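PDB 3QVL: putative hydantoin racemase from Klebsiella pneumoniae subsp. pneumoniae, which racemises allantoin and probably also interconverts the D and L forms of 5-monosubstituted hydantoins. Local coordinates for residues R24-P29 against A207-E212; G57-I62 against L83-E88; Q91-G96 against G218-K223; R111-T116 against C138-A143; R165-L170 against R194-P199. All coordinates share one frame; numbering follows the deposited sequence.

Interaction 1 of 5, residues R24-P29 against A207-E212; sequences RAVAAP and AVKMVE
Lys209 and Glu212 reach out from helix 203-216 and hold the backbone at Val26 and Ala28. Lys209 NZ donates to Val26 O at 2.9 Å. It approaches the carbonyl at a C=O...N angle of 157°, a little out of its plane. Ala28 N donates to Glu212 OE2 at 2.8 Å, with an N-H...O angle of 160°. This donor comes from the syn side, 15° out of the carboxylate plane. The methyl of Ala28 sits beside the same oxygen, with CB 3.4 Å from Glu212 OE2.

One turn of helix separates the two charged residues, and they pair with each other. Lys209 NZ forms a salt bridge with Glu212 OE1 at 2.7 Å, on that oxygen's syn lone pair. The lysine chain bends at chi2 and chi3, which curls the ammonium back to the carboxylate. Its CD also passes 4.1 Å from Val26 CG2. Further out, Glu212 OE2 has a second partner, Thr31 OG1, at the start of strand 31-36. Leu217 of the second subunit packs on Val26.

Both charges thus serve each other and two backbone groups, Val26 O and Ala28 N. The close ammonium would probably keep Glu212 ionised.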
# COMPACT_ATOMS: atom_id res chain seq x y z
N ARG A 24 -3.69 -30.62 21.77
CA ARG A 24 -3.95 -31.12 23.12
C ARG A 24 -2.89 -30.68 24.13
O ARG A 24 -3.18 -30.51 25.31
CB ARG A 24 -4.06 -32.65 23.12
CG ARG A 24 -5.35 -33.18 22.52
CD ARG A 24 -5.50 -34.68 22.74
NE ARG A 24 -4.39 -35.44 22.15
CZ ARG A 24 -4.38 -35.92 20.91
NH1 ARG A 24 -3.33 -36.60 20.48
NH2 ARG A 24 -5.42 -35.74 20.10
N ALA A 25 -1.66 -30.50 23.64
CA ALA A 25 -0.52 -30.13 24.49
C ALA A 25 -0.66 -28.76 25.16
O ALA A 25 -0.12 -28.54 26.24
CB ALA A 25 0.78 -30.21 23.70
N VAL A 26 -1.39 -27.86 24.51
CA VAL A 26 -1.56 -26.49 25.00
C VAL A 26 -2.98 -26.17 25.48
O VAL A 26 -3.23 -25.09 26.01
CB VAL A 26 -1.13 -25.43 23.95
CG1 VAL A 26 0.33 -25.62 23.56
CG2 VAL A 26 -2.04 -25.49 22.72
N ALA A 27 -3.89 -27.12 25.28
CA ALA A 27 -5.30 -26.95 25.64
C ALA A 27 -5.48 -26.63 27.12
O ALA A 27 -4.86 -27.27 27.98
CB ALA A 27 -6.10 -28.19 25.26
N ALA A 28 -6.32 -25.64 27.40
CA ALA A 28 -6.63 -25.23 28.77
C ALA A 28 -7.43 -26.32 29.50
O ALA A 28 -8.09 -27.13 28.84
CB ALA A 28 -7.40 -23.91 28.77
N PRO A 29 -7.36 -26.35 30.84
CA PRO A 29 -8.20 -27.29 31.60
C PRO A 29 -9.67 -27.11 31.25
O PRO A 29 -10.18 -25.99 31.24
CB PRO A 29 -7.94 -26.88 33.05
CG PRO A 29 -6.57 -26.32 33.04
CD PRO A 29 -6.43 -25.61 31.73
N ALA A 207 -3.95 -21.24 17.30
CA ALA A 207 -5.36 -21.18 16.90
C ALA A 207 -6.27 -21.73 17.99
O ALA A 207 -7.36 -21.19 18.22
CB ALA A 207 -5.58 -21.90 15.59
N VAL A 208 -5.83 -22.80 18.64
CA VAL A 208 -6.56 -23.39 19.78
C VAL A 208 -6.74 -22.34 20.88
O VAL A 208 -7.84 -22.18 21.41
CB VAL A 208 -5.84 -24.65 20.33
CG1 VAL A 208 -6.43 -25.09 21.67
CG2 VAL A 208 -5.94 -25.79 19.32
N LYS A 209 -5.67 -21.61 21.18
CA LYS A 209 -5.72 -20.56 22.20
C LYS A 209 -6.61 -19.39 21.80
O LYS A 209 -7.24 -18.76 22.65
CB LYS A 209 -4.31 -20.07 22.56
CG LYS A 209 -3.31 -21.15 23.02
CD LYS A 209 -3.88 -22.13 24.04
CE LYS A 209 -4.00 -21.52 25.43
NZ LYS A 209 -4.58 -22.51 26.39
N MET A 210 -6.66 -19.10 20.49
CA MET A 210 -7.53 -18.04 19.97
C MET A 210 -9.00 -18.40 20.11
O MET A 210 -9.81 -17.55 20.49
CB MET A 210 -7.18 -17.70 18.51
CG MET A 210 -5.83 -17.03 18.29
SD MET A 210 -5.50 -15.59 19.33
CE MET A 210 -4.62 -16.35 20.70
N VAL A 211 -9.34 -19.65 19.79
CA VAL A 211 -10.71 -20.15 19.95
C VAL A 211 -11.12 -20.09 21.43
O VAL A 211 -12.19 -19.58 21.75
CB VAL A 211 -10.87 -21.59 19.39
CG1 VAL A 211 -12.27 -22.12 19.69
CG2 VAL A 211 -10.62 -21.61 17.89
N GLU A 212 -10.26 -20.60 22.30
CA GLU A 212 -10.49 -20.56 23.75
C GLU A 212 -10.70 -19.14 24.25
O GLU A 212 -11.58 -18.89 25.07
CB GLU A 212 -9.33 -21.21 24.51
CG GLU A 212 -9.30 -22.72 24.46
CD GLU A 212 -8.06 -23.31 25.11
OE1 GLU A 212 -7.04 -22.60 25.23
OE2 GLU A 212 -8.10 -24.49 25.51

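Interaction 2 of 5, residues G57-I62 against L83-E88; sequences GVLEQI and LLAARE
Ala86 faces Val58 and Ile62 where two helices of the alpha/beta fold pack side by side over strand 72-75. The short segments 57-62 and 83-88 run nearly parallel, at a crossing angle of -21°. Their axes come within 9.6 Å. The small Ala85 and Ala86 form the surface on which Val58, Leu59 and Ile62 pack.

The tight part lies around the Ala86 methyl. Ile62 CG1 and Ile62 CD1 both rest 3.8 Å from Ala86 CB. Chi1 of Ile62 turns CG1 away from the carbonyl carbon, and the branch lies against the methyl. Val58 closes the same spot more loosely, with CG1 4.3 Å from Ala86 CB. Beneath them Ile75 of the strand touches both Val58 and Ala86.

Glu60 and Gln61 are partly exposed and take no part in the contact. Glu60 is modelled only to CB, and Gln61 touches Ile7 of strand 2-7. The Leu59 border is not open, because Phe49 of the third subunit packs on Leu59 and Ala85.

Leu59 supplies the second tight point. Its CD2 lies 3.8 Å from Ala85 CB and reaches past it to the backbone, 3.6 Å from Ala85 C.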
# COMPACT_ATOMS: atom_id res chain seq x y z
N GLY A 57 -13.65 -30.06 1.90
CA GLY A 57 -13.42 -31.02 2.98
C GLY A 57 -13.53 -30.39 4.36
O GLY A 57 -14.07 -30.99 5.28
N VAL A 58 -13.02 -29.16 4.48
CA VAL A 58 -13.17 -28.37 5.70
C VAL A 58 -14.65 -28.13 6.01
O VAL A 58 -15.09 -28.35 7.14
CB VAL A 58 -12.41 -27.01 5.60
CG1 VAL A 58 -12.83 -26.06 6.72
CG2 VAL A 58 -10.91 -27.23 5.63
N LEU A 59 -15.41 -27.73 4.99
CA LEU A 59 -16.84 -27.44 5.13
C LEU A 59 -17.65 -28.65 5.58
O LEU A 59 -18.59 -28.52 6.37
CB LEU A 59 -17.41 -26.86 3.83
CG LEU A 59 -16.95 -25.46 3.41
CD1 LEU A 59 -17.50 -25.11 2.04
CD2 LEU A 59 -17.34 -24.41 4.44
N GLU A 60 -17.28 -29.83 5.07
CA GLU A 60 -17.89 -31.09 5.48
C GLU A 60 -17.71 -31.33 6.98
O GLU A 60 -18.63 -31.77 7.66
CB GLU A 60 -17.32 -32.26 4.67
N GLN A 61 -16.51 -31.03 7.48
CA GLN A 61 -16.21 -31.18 8.90
C GLN A 61 -16.82 -30.06 9.76
O GLN A 61 -17.23 -30.31 10.89
CB GLN A 61 -14.70 -31.29 9.14
CG GLN A 61 -14.08 -32.61 8.66
CD GLN A 61 -14.78 -33.85 9.22
OE1 GLN A 61 -15.12 -34.77 8.47
NE2 GLN A 61 -15.00 -33.88 10.53
N ILE A 62 -16.87 -28.85 9.21
CA ILE A 62 -17.55 -27.72 9.87
C ILE A 62 -19.02 -28.07 10.12
O ILE A 62 -19.53 -27.85 11.22
CB ILE A 62 -17.45 -26.41 9.03
CG1 ILE A 62 -16.00 -25.90 8.97
CG2 ILE A 62 -18.40 -25.33 9.55
CD1 ILE A 62 -15.47 -25.29 10.26
N LEU A 83 -11.49 -20.61 4.84
CA LEU A 83 -11.65 -19.91 6.12
C LEU A 83 -12.95 -19.11 6.21
O LEU A 83 -13.72 -19.28 7.16
CB LEU A 83 -10.44 -19.02 6.43
CG LEU A 83 -10.46 -18.23 7.74
CD1 LEU A 83 -10.40 -19.15 8.96
CD2 LEU A 83 -9.33 -17.21 7.78
N LEU A 84 -13.19 -18.25 5.23
CA LEU A 84 -14.38 -17.39 5.24
C LEU A 84 -15.65 -18.17 4.95
O LEU A 84 -16.72 -17.85 5.47
CB LEU A 84 -14.21 -16.21 4.28
CG LEU A 84 -13.05 -15.24 4.59
CD1 LEU A 84 -13.04 -14.07 3.61
CD2 LEU A 84 -13.11 -14.72 6.03
N ALA A 85 -15.53 -19.21 4.12
CA ALA A 85 -16.63 -20.14 3.86
C ALA A 85 -17.04 -20.86 5.14
O ALA A 85 -18.23 -21.01 5.43
CB ALA A 85 -16.23 -21.15 2.79
N ALA A 86 -16.04 -21.28 5.92
CA ALA A 86 -16.26 -21.95 7.20
C ALA A 86 -16.91 -21.03 8.23
O ALA A 86 -17.76 -21.46 9.00
CB ALA A 86 -14.95 -22.50 7.74
N ARG A 87 -16.50 -19.76 8.22
CA ARG A 87 -17.06 -18.77 9.14
C ARG A 87 -18.53 -18.48 8.87
O ARG A 87 -19.29 -18.18 9.79
CB ARG A 87 -16.23 -17.48 9.13
CG ARG A 87 -14.91 -17.63 9.85
CD ARG A 87 -14.10 -16.35 9.87
NE ARG A 87 -12.86 -16.55 10.60
CZ ARG A 87 -11.88 -15.66 10.71
NH1 ARG A 87 -11.97 -14.48 10.12
NH2 ARG A 87 -10.79 -15.97 11.41
N GLU A 88 -18.92 -18.57 7.60
CA GLU A 88 -20.32 -18.44 7.21
C GLU A 88 -21.15 -19.62 7.72
O GLU A 88 -22.23 -19.42 8.28
CB GLU A 88 -20.46 -18.34 5.69
CG GLU A 88 -20.01 -17.01 5.10
CD GLU A 88 -20.30 -16.89 3.61
OE1 GLU A 88 -20.73 -17.88 3.00
OE2 GLU A 88 -20.11 -15.79 3.06

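Interaction 3 of 5, residues Q91-G96 against G218-K223; sequences QGPVIG and GLATSK
The peptide carbonyl of Gln91 meets the methyl of Ala220, with Gln91 O 3.6 Å from Ala220 CB. The puckered ring of Pro93 reaches the same methyl at one corner. Pro93 CD lies 4.2 Å from Ala220 CB, while its CG is turned to the carbonyl oxygen of Leu219.

The polar links between the two segments run through water. Water 1 donates to Gln91 O at 2.6 Å and to Thr221 O at 2.7 Å, so it joins two carbonyls. Thr221 OG1 works with two waters. Its chi1 of -53° sets OG1 beside the backbone N and opposite the carbonyl carbon, which turns the hydroxyl to the 91-96 segment. Water 2 lies 2.6 Å from Thr221 OG1. It is 2.7 Å from Gly92 O and probably donates to it. Water 3 lies 2.7 Å from Thr221 OG1 and accepts from Val94 N at 2.9 Å.

The bridged backbone leads into strand 94-96. Within this chain it is an outermost strand of the parallel sheet that also holds 31-36, 2-7 and 72-75. Residues 219-221 run at 88° to residues 91-94, after a Schellman motif at Gly218 has ended helix 203-216. Arg87 of the neighbouring helix bonds to Val94 O through NE and packs on Thr221. Lys223 NZ bonds to the carbonyls of Arg87, Ala90 and Leu227. Ser222 OG binds Gly176 O of the second subunit. Thr221 N is buried here and has no partner in the model.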
# COMPACT_ATOMS: atom_id res chain seq x y z
N GLN A 91 -21.29 -21.53 13.57
CA GLN A 91 -21.76 -20.56 14.55
C GLN A 91 -20.60 -20.11 15.43
O GLN A 91 -20.39 -18.91 15.62
CB GLN A 91 -22.89 -21.15 15.41
CG GLN A 91 -23.41 -20.20 16.49
CD GLN A 91 -24.75 -20.61 17.06
OE1 GLN A 91 -25.08 -21.80 17.12
NE2 GLN A 91 -25.53 -19.63 17.50
N GLY A 92 -19.85 -21.07 15.96
CA GLY A 92 -18.64 -20.79 16.73
C GLY A 92 -17.54 -20.24 15.85
O GLY A 92 -17.57 -20.43 14.63
N PRO A 93 -16.55 -19.55 16.45
CA PRO A 93 -15.46 -18.95 15.68
C PRO A 93 -14.60 -19.99 14.96
O PRO A 93 -14.44 -21.11 15.45
CB PRO A 93 -14.63 -18.23 16.74
CG PRO A 93 -14.98 -18.91 18.02
CD PRO A 93 -16.41 -19.28 17.89
N VAL A 94 -14.08 -19.61 13.80
CA VAL A 94 -13.18 -20.46 13.01
C VAL A 94 -11.86 -19.72 12.82
O VAL A 94 -11.84 -18.61 12.28
CB VAL A 94 -13.78 -20.83 11.63
CG1 VAL A 94 -12.89 -21.83 10.91
CG2 VAL A 94 -15.19 -21.40 11.78
N ILE A 95 -10.77 -20.34 13.27
CA ILE A 95 -9.44 -19.73 13.20
C ILE A 95 -8.51 -20.58 12.34
O ILE A 95 -8.37 -21.79 12.55
CB ILE A 95 -8.83 -19.52 14.61
CG1 ILE A 95 -9.80 -18.80 15.55
CG2 ILE A 95 -7.48 -18.79 14.53
CD1 ILE A 95 -10.21 -17.39 15.11
N GLY A 96 -7.87 -19.94 11.36
CA GLY A 96 -6.85 -20.60 10.55
C GLY A 96 -5.51 -20.61 11.26
O GLY A 96 -5.23 -19.72 12.07
N GLY A 218 -16.92 -14.46 25.15
CA GLY A 218 -18.31 -14.50 24.70
C GLY A 218 -18.46 -13.94 23.30
O GLY A 218 -19.47 -13.30 22.99
N LEU A 219 -17.45 -14.18 22.47
CA LEU A 219 -17.44 -13.68 21.10
C LEU A 219 -17.45 -14.82 20.09
O LEU A 219 -16.74 -15.82 20.26
CB LEU A 219 -16.23 -12.77 20.86
CG LEU A 219 -16.12 -11.45 21.62
CD1 LEU A 219 -14.73 -10.86 21.47
CD2 LEU A 219 -17.18 -10.44 21.16
N ALA A 220 -18.25 -14.65 19.05
CA ALA A 220 -18.33 -15.60 17.94
C ALA A 220 -18.42 -14.83 16.63
O ALA A 220 -18.53 -13.60 16.63
CB ALA A 220 -19.53 -16.52 18.12
N THR A 221 -18.37 -15.56 15.52
CA THR A 221 -18.45 -14.96 14.18
C THR A 221 -19.69 -14.09 14.04
O THR A 221 -20.80 -14.49 14.41
CB THR A 221 -18.44 -16.04 13.09
OG1 THR A 221 -17.31 -16.90 13.27
CG2 THR A 221 -18.38 -15.42 11.69
N SER A 222 -19.50 -12.88 13.52
CA SER A 222 -20.60 -11.97 13.24
C SER A 222 -21.49 -12.54 12.15
O SER A 222 -21.02 -12.92 11.08
CB SER A 222 -20.07 -10.60 12.80
OG SER A 222 -21.15 -9.71 12.54
N LYS A 223 -22.79 -12.61 12.44
CA LYS A 223 -23.78 -13.05 11.46
C LYS A 223 -24.49 -11.86 10.83
O LYS A 223 -25.53 -12.00 10.19
CB LYS A 223 -24.77 -14.03 12.10
CG LYS A 223 -24.15 -15.36 12.51
CD LYS A 223 -23.60 -16.12 11.30
CE LYS A 223 -22.55 -17.13 11.71
NZ LYS A 223 -21.90 -17.75 10.52
O HOH W 1 -21.91 -16.77 15.26
O HOH W 2 -18.00 -19.21 12.30
O HOH W 3 -14.58 -16.82 13.22

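Interaction 4 of 5, residues R111-T116 against C138-A143; sequences RFSIVT and CAALHA
Phe112, Ile114, Cys138 and Leu141 form the apolar centre on one face of two paired strands. Cys138 CA stands over the centre of the Phe112 ring at 4.2 Å, a CH-pi contact. The Cys138 sulfur comes in obliquely, with SG 4.7 Å from the ring centroid. Phe112 chi1 of 62° places the ring between its backbone N and carbonyl carbon, and this swings it over Cys138. Ile114 CG1 lies at the ring edge, in plane. Ile114 and Leu141 run side by side, with CD1 of Ile114 4.0 Å from CD2 of Leu141.

Four backbone bonds join the parallel strands. Phe112 O takes Ala139 N at 2.8 Å, and Ile114 O takes His142 N at 2.7 Å. Ile114 N and Thr116 N donate in turn to Ala140 O and His142 O.

On the other face Ser113 OG bonds to Ser175 OG and to Asp173 OD2, and His142 NE2 bonds to Asp173 OD2. Just before strand 112-116, the Arg111 guanidinium has Ala139 CB over its centre at 3.9 Å. That group bonds to Gly174 O through NH1.

At the far end Thr116 touches the bound hydantoin acetic acid, and its OG1 bonds to Gly181 O. The arrangement is a beta-alpha-beta unit, strand 112-116, helix 122-132 and strand 138-143, with a ligand-pocket residue at the C-terminal end of its first strand.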
# COMPACT_ATOMS: atom_id res chain seq x y z
N ARG A 111 9.26 -8.16 13.46
CA ARG A 111 9.13 -8.87 12.18
C ARG A 111 9.41 -10.36 12.34
O ARG A 111 10.18 -10.76 13.22
CB ARG A 111 10.05 -8.26 11.12
CG ARG A 111 9.74 -6.81 10.76
CD ARG A 111 10.43 -6.39 9.47
NE ARG A 111 11.88 -6.55 9.55
CZ ARG A 111 12.70 -6.49 8.50
NH1 ARG A 111 14.01 -6.65 8.68
NH2 ARG A 111 12.23 -6.28 7.28
N PHE A 112 8.79 -11.16 11.49
CA PHE A 112 8.96 -12.62 11.52
C PHE A 112 9.36 -13.18 10.16
O PHE A 112 9.15 -12.55 9.13
CB PHE A 112 7.68 -13.30 12.03
CG PHE A 112 6.47 -13.08 11.15
CD1 PHE A 112 6.20 -13.92 10.07
CD2 PHE A 112 5.59 -12.03 11.42
CE1 PHE A 112 5.08 -13.71 9.27
CE2 PHE A 112 4.47 -11.81 10.62
CZ PHE A 112 4.22 -12.65 9.54
N SER A 113 9.94 -14.38 10.19
CA SER A 113 10.23 -15.12 8.97
C SER A 113 9.38 -16.38 8.92
O SER A 113 9.15 -17.03 9.94
CB SER A 113 11.72 -15.48 8.89
OG SER A 113 12.51 -14.32 8.79
N ILE A 114 8.91 -16.73 7.72
CA ILE A 114 8.12 -17.94 7.52
C ILE A 114 9.00 -19.06 6.95
O ILE A 114 9.79 -18.83 6.03
CB ILE A 114 6.90 -17.70 6.59
CG1 ILE A 114 5.91 -16.72 7.25
CG2 ILE A 114 6.19 -19.01 6.24
CD1 ILE A 114 4.84 -16.18 6.32
N VAL A 115 8.89 -20.25 7.54
CA VAL A 115 9.56 -21.44 7.03
C VAL A 115 8.51 -22.50 6.70
O VAL A 115 7.92 -23.10 7.60
CB VAL A 115 10.61 -21.99 8.03
CG1 VAL A 115 11.28 -23.25 7.47
CG2 VAL A 115 11.66 -20.94 8.35
N THR A 116 8.26 -22.69 5.41
CA THR A 116 7.29 -23.69 4.94
C THR A 116 8.01 -24.85 4.24
O THR A 116 9.24 -24.92 4.26
CB THR A 116 6.19 -23.04 4.05
OG1 THR A 116 5.12 -23.97 3.85
CG2 THR A 116 6.74 -22.58 2.70
N CYS A 138 6.41 -9.28 7.81
CA CYS A 138 7.15 -10.46 7.37
C CYS A 138 8.44 -10.08 6.66
O CYS A 138 8.42 -9.50 5.58
CB CYS A 138 6.29 -11.35 6.47
SG CYS A 138 7.08 -12.90 5.99
N ALA A 139 9.56 -10.42 7.30
CA ALA A 139 10.89 -10.11 6.77
C ALA A 139 11.24 -10.95 5.56
O ALA A 139 11.81 -10.45 4.58
CB ALA A 139 11.95 -10.27 7.86
N ALA A 140 10.91 -12.24 5.61
CA ALA A 140 11.20 -13.18 4.53
C ALA A 140 10.35 -14.44 4.61
O ALA A 140 9.82 -14.79 5.67
CB ALA A 140 12.69 -13.56 4.53
N LEU A 141 10.20 -15.11 3.47
CA LEU A 141 9.52 -16.40 3.39
C LEU A 141 10.48 -17.42 2.79
O LEU A 141 11.14 -17.15 1.78
CB LEU A 141 8.26 -16.31 2.53
CG LEU A 141 7.10 -15.39 2.94
CD1 LEU A 141 7.30 -13.98 2.41
CD2 LEU A 141 5.80 -15.97 2.42
N HIS A 142 10.55 -18.59 3.41
CA HIS A 142 11.45 -19.65 2.96
C HIS A 142 10.75 -20.99 2.87
O HIS A 142 9.78 -21.25 3.59
CB HIS A 142 12.65 -19.79 3.91
CG HIS A 142 13.33 -18.50 4.24
ND1 HIS A 142 14.00 -17.75 3.30
CD2 HIS A 142 13.46 -17.84 5.41
CE1 HIS A 142 14.50 -16.67 3.88
NE2 HIS A 142 14.19 -16.71 5.16
N ALA A 143 11.25 -21.85 1.98
CA ALA A 143 10.79 -23.23 1.87
C ALA A 143 11.99 -24.17 1.99
O ALA A 143 13.07 -23.85 1.50
CB ALA A 143 10.06 -23.45 0.56

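Interaction 5 of 5, residues R165-L170 against R194-P199; sequences RCIRAL and RELRVP
Leu196 ends helix 189-196 and points its side chain at helix 157-172. Its CB already lies 4.0 Å from Leu170 CD1. With chi1 at -52°, CG stands beside the backbone N, and the two methyls fork beyond it. CD1 goes to the buried side, 3.6 Å from Cys166 CB and 3.9 Å from Leu170 CD1. CD2 takes the outer side and lies 3.6 Å from CG1 of the exposed Ile167. The Ile167 and Leu196 side chains cross at about a right angle.

Leu170 links this cluster to the next residues of the chain. It meets Val198 tip to tip, with Leu170 CD1 3.6 Å from Val198 CG2. Between Leu196 and Val198 the backbone turns at Arg197, which has positive phi and leaves the helix. Cys166 also packs on Ile178 of strand 177-180, so helix 157-172 lies against the sheet here. His224 of the second subunit packs on Val198 and bonds to Leu170 O through NE2.

All side-chain contacts across the segments are between carbon atoms. The attraction therefore rests on close packing and on burial of apolar surface, with Ile167 at the exposed margin.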
# COMPACT_ATOMS: atom_id res chain seq x y z
N ARG A 165 17.18 -24.07 8.51
CA ARG A 165 16.59 -22.90 7.85
C ARG A 165 16.17 -21.81 8.84
O ARG A 165 16.25 -20.63 8.52
CB ARG A 165 15.42 -23.32 6.96
CG ARG A 165 15.65 -23.00 5.50
CD ARG A 165 15.06 -21.64 5.18
NE ARG A 165 15.83 -20.87 4.21
CZ ARG A 165 16.55 -19.79 4.51
NH1 ARG A 165 16.62 -19.35 5.76
NH2 ARG A 165 17.21 -19.15 3.55
N CYS A 166 15.73 -22.23 10.03
CA CYS A 166 15.39 -21.29 11.10
C CYS A 166 16.63 -20.54 11.60
O CYS A 166 16.59 -19.33 11.79
CB CYS A 166 14.72 -22.02 12.26
SG CYS A 166 13.02 -22.54 11.94
N ILE A 167 17.72 -21.28 11.80
CA ILE A 167 19.00 -20.71 12.22
C ILE A 167 19.51 -19.69 11.19
O ILE A 167 19.95 -18.59 11.56
CB ILE A 167 20.08 -21.81 12.46
CG1 ILE A 167 19.66 -22.72 13.61
CG2 ILE A 167 21.45 -21.18 12.75
CD1 ILE A 167 20.41 -24.04 13.68
N ARG A 168 19.43 -20.05 9.91
CA ARG A 168 19.87 -19.18 8.83
C ARG A 168 18.98 -17.94 8.68
O ARG A 168 19.47 -16.85 8.39
CB ARG A 168 19.95 -19.95 7.51
CG ARG A 168 20.77 -19.25 6.44
CD ARG A 168 21.43 -20.23 5.48
NE ARG A 168 20.55 -20.64 4.39
CZ ARG A 168 20.39 -19.97 3.25
NH1 ARG A 168 21.05 -18.83 3.04
NH2 ARG A 168 19.57 -20.44 2.32
N ALA A 169 17.68 -18.12 8.91
CA ALA A 169 16.71 -17.02 8.86
C ALA A 169 16.99 -15.98 9.94
O ALA A 169 16.96 -14.77 9.67
CB ALA A 169 15.29 -17.55 9.00
N LEU A 170 17.28 -16.44 11.15
CA LEU A 170 17.56 -15.55 12.29
C LEU A 170 18.88 -14.79 12.13
O LEU A 170 19.06 -13.72 12.72
CB LEU A 170 17.56 -16.33 13.60
CG LEU A 170 16.24 -16.97 14.05
CD1 LEU A 170 16.50 -18.00 15.14
CD2 LEU A 170 15.23 -15.92 14.52
N ARG A 194 13.05 -23.30 22.53
CA ARG A 194 14.02 -23.51 23.60
C ARG A 194 15.45 -23.53 23.09
O ARG A 194 16.36 -23.00 23.74
CB ARG A 194 13.71 -24.81 24.35
N GLU A 195 15.65 -24.12 21.91
CA GLU A 195 16.97 -24.27 21.31
C GLU A 195 17.53 -22.96 20.75
O GLU A 195 18.70 -22.64 20.94
CB GLU A 195 16.93 -25.34 20.22
CG GLU A 195 18.30 -25.79 19.70
CD GLU A 195 18.20 -26.64 18.45
OE1 GLU A 195 17.32 -27.53 18.39
OE2 GLU A 195 19.00 -26.42 17.53
N LEU A 196 16.68 -22.21 20.05
CA LEU A 196 17.11 -20.99 19.35
C LEU A 196 16.92 -19.71 20.17
O LEU A 196 17.38 -18.64 19.75
CB LEU A 196 16.40 -20.87 17.99
CG LEU A 196 16.45 -22.07 17.04
CD1 LEU A 196 15.67 -21.77 15.77
CD2 LEU A 196 17.88 -22.49 16.71
N ARG A 197 16.27 -19.84 21.32
CA ARG A 197 16.02 -18.72 22.25
C ARG A 197 15.20 -17.57 21.63
O ARG A 197 15.36 -16.41 22.01
CB ARG A 197 17.33 -18.21 22.86
N VAL A 198 14.34 -17.92 20.67
CA VAL A 198 13.41 -16.97 20.06
C VAL A 198 12.04 -17.65 19.91
O VAL A 198 11.96 -18.88 19.94
CB VAL A 198 13.89 -16.48 18.65
CG1 VAL A 198 15.23 -15.76 18.75
CG2 VAL A 198 13.97 -17.63 17.66
N PRO A 199 10.96 -16.86 19.77
CA PRO A 199 9.66 -17.47 19.52
C PRO A 199 9.61 -18.18 18.17
O PRO A 199 9.76 -17.55 17.12
CB PRO A 199 8.69 -16.27 19.53
CG PRO A 199 9.40 -15.22 20.29
CD PRO A 199 10.85 -15.40 19.98

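Overall arrangement
The chain folds into two parallel four-stranded sheets, each in strand order 2-1-3-4. Interactions 1, 2 and 3 lie on or against the sheet with strand 94-96. Interactions 4 and 5 lie on or against the sheet with strands 112-116 and 138-143. Along the chain, interaction 2 closes before 3, 4 and 5 open, and 4 precedes 5. The segments of 1 and 3 alternate, because helix 203-216 returns the chain late to the first half. Interactions 2 and 3 touch, with centres about 12 Å apart. Interactions 4 and 5 are equally close. Interaction 3 meets interaction 1 through Ile95. Centres of 2 and 5 are about 34 Å apart. The ligand pocket draws residues from both halves.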